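PDB 5KHO: Ras-interacting protein 1 from Homo sapiens, which regulates GTPase signalling, cell architecture and adhesion in endothelial cells during blood vessel formation, and is seen here in its Ras-associating domain. Local coordinates for residues B[22-27]-B[124-129]; B[97-102]-B[129-134]. All coordinates share one frame; numbering follows the deposited sequence.

Contact 1 of 2, residues B[22-27]-B[124-129]; sequences FGAGLA and ELRGRE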
loop_
_atom_site.group_PDB
_atom_site.type_symbol
_atom_site.label_atom_id
_atom_site.label_comp_id
_atom_site.label_asym_id
_atom_site.label_seq_id
_atom_site.Cartn_x
_atom_site.Cartn_y
_atom_site.Cartn_z
ATOM N N PHE B 22 8.644 -14.953 0.047
ATOM C CA PHE B 22 9.326 -15.374 -1.184
ATOM C C PHE B 22 10.827 -15.391 -1.012
ATOM O O PHE B 22 11.423 -14.423 -0.538
ATOM C CB PHE B 22 8.909 -14.538 -2.401
ATOM C CG PHE B 22 7.556 -14.897 -2.944
ATOM C CD1 PHE B 22 6.381 -14.593 -2.226
ATOM C CD2 PHE B 22 7.438 -15.551 -4.171
ATOM C CE1 PHE B 22 5.126 -14.938 -2.725
ATOM C CE2 PHE B 22 6.176 -15.887 -4.679
ATOM C CZ PHE B 22 5.021 -15.578 -3.957
ATOM N N GLY B 23 11.421 -16.523 -1.371
ATOM C CA GLY B 23 12.869 -16.716 -1.291
ATOM C C GLY B 23 13.487 -16.500 -2.647
ATOM O O GLY B 23 13.968 -17.455 -3.278
ATOM N N ALA B 24 13.439 -15.237 -3.092
ATOM C CA ALA B 24 14.041 -14.770 -4.342
ATOM C C ALA B 24 15.540 -15.091 -4.315
ATOM O O ALA B 24 16.356 -14.279 -3.864
ATOM C CB ALA B 24 13.782 -13.273 -4.535
ATOM N N GLY B 25 15.858 -16.312 -4.762
ATOM C CA GLY B 25 17.205 -16.880 -4.724
ATOM C C GLY B 25 17.863 -16.978 -3.355
ATOM O O GLY B 25 18.559 -16.053 -2.927
ATOM N N LEU B 26 17.631 -18.090 -2.662
ATOM C CA LEU B 26 18.421 -18.457 -1.477
ATOM C C LEU B 26 18.790 -19.931 -1.580
ATOM O O LEU B 26 19.953 -20.309 -1.413
ATOM C CB LEU B 26 17.667 -18.183 -0.166
ATOM C CG LEU B 26 17.118 -16.801 0.208
ATOM C CD1 LEU B 26 16.220 -16.925 1.436
ATOM C CD2 LEU B 26 18.222 -15.775 0.441
ATOM N N ALA B 27 17.781 -20.749 -1.858
ATOM C CA ALA B 27 17.952 -22.149 -2.164
ATOM C C ALA B 27 17.360 -22.382 -3.554
ATOM O O ALA B 27 16.234 -21.955 -3.829
ATOM C CB ALA B 27 17.255 -23.000 -1.111
ATOM N N GLU B 124 9.139 -10.640 0.520
ATOM C CA GLU B 124 10.420 -11.254 0.158
ATOM C C GLU B 124 11.364 -11.381 1.361
ATOM O O GLU B 124 11.357 -10.532 2.266
ATOM C CB GLU B 124 11.090 -10.485 -0.988
ATOM C CG GLU B 124 10.430 -10.692 -2.356
ATOM C CD GLU B 124 11.090 -9.918 -3.504
ATOM O OE1 GLU B 124 11.797 -8.910 -3.265
ATOM O OE2 GLU B 124 10.885 -10.314 -4.673
ATOM N N LEU B 125 12.145 -12.464 1.382
ATOM C CA LEU B 125 13.219 -12.607 2.355
ATOM C C LEU B 125 14.533 -12.299 1.666
ATOM O O LEU B 125 14.907 -12.976 0.703
ATOM C CB LEU B 125 13.268 -14.016 2.925
ATOM C CG LEU B 125 13.616 -14.246 4.401
ATOM C CD1 LEU B 125 14.490 -15.488 4.500
ATOM C CD2 LEU B 125 14.270 -13.066 5.108
ATOM N N ARG B 126 15.222 -11.268 2.145
ATOM C CA ARG B 126 16.474 -10.826 1.530
ATOM C C ARG B 126 17.576 -10.542 2.544
ATOM O O ARG B 126 17.296 -10.248 3.715
ATOM C CB ARG B 126 16.238 -9.577 0.678
ATOM C CG ARG B 126 15.576 -9.836 -0.665
ATOM C CD ARG B 126 15.457 -8.531 -1.420
ATOM N NE ARG B 126 14.594 -8.642 -2.588
ATOM C CZ ARG B 126 15.005 -8.996 -3.800
ATOM N NH1 ARG B 126 16.282 -9.299 -4.026
ATOM N NH2 ARG B 126 14.127 -9.054 -4.792
ATOM N N GLY B 127 18.827 -10.636 2.090
ATOM C CA GLY B 127 19.946 -10.092 2.847
ATOM C C GLY B 127 19.691 -8.613 3.086
ATOM O O GLY B 127 19.322 -7.887 2.151
ATOM N N ARG B 128 19.858 -8.178 4.339
ATOM C CA ARG B 128 19.589 -6.794 4.751
ATOM C C ARG B 128 20.310 -5.729 3.915
ATOM O O ARG B 128 19.704 -4.720 3.571
ATOM C CB ARG B 128 19.881 -6.601 6.236
ATOM C CG ARG B 128 19.183 -5.402 6.845
ATOM C CD ARG B 128 19.070 -5.580 8.347
ATOM N NE ARG B 128 17.912 -4.875 8.891
ATOM C CZ ARG B 128 16.724 -5.430 9.114
ATOM N NH1 ARG B 128 15.737 -4.700 9.620
ATOM N NH2 ARG B 128 16.514 -6.710 8.841
ATOM N N GLU B 129 21.583 -5.956 3.585
ATOM C CA GLU B 129 22.324 -5.035 2.710
ATOM C C GLU B 129 21.841 -4.946 1.241
ATOM O O GLU B 129 21.691 -3.845 0.708
ATOM C CB GLU B 129 23.834 -5.253 2.812
ATOM C CG GLU B 129 24.448 -4.516 3.990
ATOM C CD GLU B 129 23.873 -3.113 4.201
ATOM O OE1 GLU B 129 23.829 -2.297 3.243
ATOM O OE2 GLU B 129 23.464 -2.831 5.347
#

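Contact 2 of 2, residues B[97-102]-B[129-134]; sequences LRVLGD and EEARRL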
loop_
_atom_site.group_PDB
_atom_site.type_symbol
_atom_site.label_atom_id
_atom_site.label_comp_id
_atom_site.label_asym_id
_atom_site.label_seq_id
_atom_site.Cartn_x
_atom_site.Cartn_y
_atom_site.Cartn_z
ATOM N N LEU B 97 11.014 -1.964 -3.377
ATOM C CA LEU B 97 10.725 -2.679 -2.133
ATOM C C LEU B 97 10.869 -1.792 -0.900
ATOM O O LEU B 97 11.406 -0.691 -0.975
ATOM C CB LEU B 97 11.580 -3.954 -2.011
ATOM C CG LEU B 97 13.108 -3.910 -1.890
ATOM C CD1 LEU B 97 13.571 -3.505 -0.494
ATOM C CD2 LEU B 97 13.649 -5.283 -2.231
ATOM N N ARG B 98 10.400 -2.300 0.234
ATOM C CA ARG B 98 10.516 -1.610 1.504
ATOM C C ARG B 98 10.883 -2.612 2.578
ATOM O O ARG B 98 10.250 -3.660 2.684
ATOM C CB ARG B 98 9.193 -0.945 1.842
ATOM C CG ARG B 98 9.224 -0.089 3.077
ATOM C CD ARG B 98 7.826 0.404 3.397
ATOM N NE ARG B 98 7.605 0.318 4.833
ATOM C CZ ARG B 98 6.869 -0.609 5.427
ATOM N NH1 ARG B 98 6.235 -1.522 4.718
ATOM N NH2 ARG B 98 6.756 -0.609 6.737
ATOM N N VAL B 99 11.900 -2.288 3.374
ATOM C CA VAL B 99 12.309 -3.148 4.481
ATOM C C VAL B 99 11.464 -2.805 5.689
ATOM O O VAL B 99 11.540 -1.694 6.208
ATOM C CB VAL B 99 13.808 -2.989 4.819
ATOM C CG1 VAL B 99 14.205 -3.872 6.001
ATOM C CG2 VAL B 99 14.661 -3.307 3.598
ATOM N N LEU B 100 10.654 -3.759 6.122
ATOM C CA LEU B 100 9.918 -3.629 7.374
ATOM C C LEU B 100 10.884 -3.468 8.541
ATOM O O LEU B 100 11.927 -4.129 8.579
ATOM C CB LEU B 100 9.031 -4.860 7.604
ATOM C CG LEU B 100 7.623 -4.920 6.978
ATOM C CD1 LEU B 100 7.633 -4.850 5.455
ATOM C CD2 LEU B 100 6.876 -6.166 7.448
ATOM N N GLY B 101 10.556 -2.570 9.471
ATOM C CA GLY B 101 11.226 -2.533 10.777
ATOM C C GLY B 101 10.871 -3.777 11.582
ATOM O O GLY B 101 9.849 -4.413 11.319
ATOM N N ASP B 102 11.703 -4.126 12.559
ATOM C CA ASP B 102 11.499 -5.343 13.368
ATOM C C ASP B 102 10.212 -5.345 14.186
ATOM O O ASP B 102 9.658 -6.412 14.433
ATOM C CB ASP B 102 12.673 -5.590 14.316
ATOM C CG ASP B 102 14.018 -5.546 13.618
ATOM O OD1 ASP B 102 14.147 -6.049 12.476
ATOM O OD2 ASP B 102 14.958 -5.010 14.238
ATOM N N GLU B 129 21.583 -5.956 3.585
ATOM C CA GLU B 129 22.324 -5.035 2.710
ATOM C C GLU B 129 21.841 -4.946 1.241
ATOM O O GLU B 129 21.691 -3.845 0.708
ATOM C CB GLU B 129 23.834 -5.253 2.812
ATOM C CG GLU B 129 24.448 -4.516 3.990
ATOM C CD GLU B 129 23.873 -3.113 4.201
ATOM O OE1 GLU B 129 23.829 -2.297 3.243
ATOM O OE2 GLU B 129 23.464 -2.831 5.347
ATOM N N GLU B 130 21.604 -6.096 0.609
ATOM C CA GLU B 130 20.911 -6.165 -0.680
ATOM C C GLU B 130 19.620 -5.319 -0.657
ATOM O O GLU B 130 19.379 -4.505 -1.564
ATOM C CB GLU B 130 20.593 -7.627 -1.005
ATOM C CG GLU B 130 20.190 -7.913 -2.448
ATOM C CD GLU B 130 19.631 -9.323 -2.659
ATOM O OE1 GLU B 130 19.069 -9.574 -3.748
ATOM O OE2 GLU B 130 19.740 -10.189 -1.752
ATOM N N ALA B 131 18.843 -5.490 0.416
ATOM C CA ALA B 131 17.523 -4.893 0.584
ATOM C C ALA B 131 17.548 -3.377 0.784
ATOM O O ALA B 131 16.794 -2.647 0.124
ATOM C CB ALA B 131 16.800 -5.573 1.734
ATOM N N ARG B 132 18.415 -2.920 1.697
ATOM C CA ARG B 132 18.620 -1.496 1.995
ATOM C C ARG B 132 19.109 -0.731 0.752
ATOM O O ARG B 132 18.739 0.427 0.565
ATOM C CB ARG B 132 19.531 -1.344 3.229
ATOM C CG ARG B 132 20.267 -0.011 3.389
ATOM C CD ARG B 132 20.789 0.249 4.801
ATOM N NE ARG B 132 21.392 -0.921 5.450
ATOM C CZ ARG B 132 21.030 -1.397 6.644
ATOM N NH1 ARG B 132 21.638 -2.471 7.152
ATOM N NH2 ARG B 132 20.072 -0.796 7.343
ATOM N N ARG B 133 19.885 -1.403 -0.104
ATOM C CA ARG B 133 20.298 -0.868 -1.417
ATOM C C ARG B 133 19.119 -0.691 -2.359
ATOM O O ARG B 133 18.893 0.419 -2.853
ATOM C CB ARG B 133 21.377 -1.739 -2.087
ATOM C CG ARG B 133 21.714 -1.348 -3.527
ATOM C CD ARG B 133 22.877 -2.149 -4.102
ATOM N NE ARG B 133 22.542 -3.544 -4.400
ATOM C CZ ARG B 133 22.019 -3.972 -5.551
ATOM N NH1 ARG B 133 21.755 -3.113 -6.532
ATOM N NH2 ARG B 133 21.747 -5.266 -5.723
ATOM N N LEU B 134 18.382 -1.778 -2.606
ATOM C CA LEU B 134 17.204 -1.750 -3.497
ATOM C C LEU B 134 16.108 -0.811 -3.004
ATOM O O LEU B 134 15.413 -0.211 -3.819
ATOM C CB LEU B 134 16.632 -3.151 -3.736
ATOM C CG LEU B 134 17.544 -4.221 -4.359
ATOM C CD1 LEU B 134 16.958 -5.611 -4.136
ATOM C CD2 LEU B 134 17.835 -3.971 -5.836
#

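Contact 1 of 2, residues B[22-27]-B[124-129]
Phe22 and Glu124 form the last parallel beta bridge between two neighbouring strands, and one strong backbone bond marks it: Leu125 N donates to Phe22 O at 2.8 Å, nearly straight at 171°. The same carbonyl oxygen also takes a CA-H...O contact from Glu124 CA at 3.4 Å. On the face of the sheet that carries Phe22 and Glu124, Phe22 CB lies 4.1 Å from Glu124 CG, while the Phe22 ring leads away to meet Tyr32. Glu124 sets its CG beside the backbone N (chi1 -73°) and runs on extended, which brings the carboxylate out along the sheet to Arg126. There the arginine binds side-on, NE and NH2 both reaching Glu124 OE1 from above the carboxylate plane while that oxygen stays at the guanidinium edge; NH2 is 2.8 Å from OE1. Ala24 CB lies over one face of the guanidinium, toward its rim, 4.2 Å from Arg126 NH2, and 4.1 Å from Glu124 OE2, which forms a salt bridge with Arg122. A glutamine at Glu124 would probably weaken this hold, leaving the charges of Arg126 and Arg122 without their shared carboxylate. Farther along the loop, Leu26 crosses Leu125 at about a right angle, their CD1 methyls 3.8 Å apart. Leu125 continues inward onto Ala50 and Leu51 of helix 43-54, and Leu26 touches Tyr54 of the same helix. The contact thus lies where strand 18-22 runs out into its loop beside strand 120-127, whose other edge pairs with strand 73-80.

Contact 2 of 2, residues B[97-102]-B[129-134]
Leu97 and Val99 meet Ala131 and Leu134 through aliphatic groups, and the flat groups stand at the margin: the guanidinium of the exposed Arg132 has the Glu129 carboxylate at its edge, in plane. Arg132 uses NE and NH1 side-on, both to Glu129 OE2, with NH1 at 2.6 Å nearly along the C-O direction and NE on the syn side. This pair lies one helical turn apart on the exposed flank of helix 128-136. Between strand and helix the contact is apolar. Val99 CG2 presses on Ala131 CB at 3.6 Å; with CG1 anti to the backbone N (chi1 179°), CG2 is the branch left to face the helix. In this Ras-associating domain, which has a ubiquitin-like fold, the helix follows directly on strand 120-127 and packs back across strand 96-99, at one edge of the beta-sheet within this chain, with short-segment axes 7.8 Å apart at 126°. Leu97 takes the rarer rotamer in which CG lies between the backbone N and the carbonyl carbon (chi1 65°), and its two methyls part: CD1 rests 3.4 Å from Ala131 O, and CD2 lies 3.8 Å from Leu134 CD1. The two leucines meet at a slant, and Leu97 CG and CD2 also abut Leu134 CB. Both leucines also pack on Arg126 of strand 120-127, which runs on into the helix, and Ala131 reaches Cys76 of strand 73-80. On the other side of strand 96-99, Arg98 points away from the helix, forms a salt bridge with Glu104 and packs on Trp113 of the second subunit.

Overall arrangement
Contacts 1 and 2, their centres about 11 Å apart, draw on the same sheet and on the continuous run from strand 120-127 into helix 128-136. Each is partly buried. Contact 1 joins adjacent parallel strands in the sheet by backbone bonding, and combines an ion pair with a leucine pair directed at helix 43-54; contact 2 lays a helix over an edge strand through methyl groups, its charged pair confined to the exposed flank. Arg126 links them: held by Glu124 in contact 1, its guanidinium also packs against Leu97 and Leu134 of contact 2 and pairs with Glu130. A long, weak ion pair between Arg128 and Asp102 adds a second bridge.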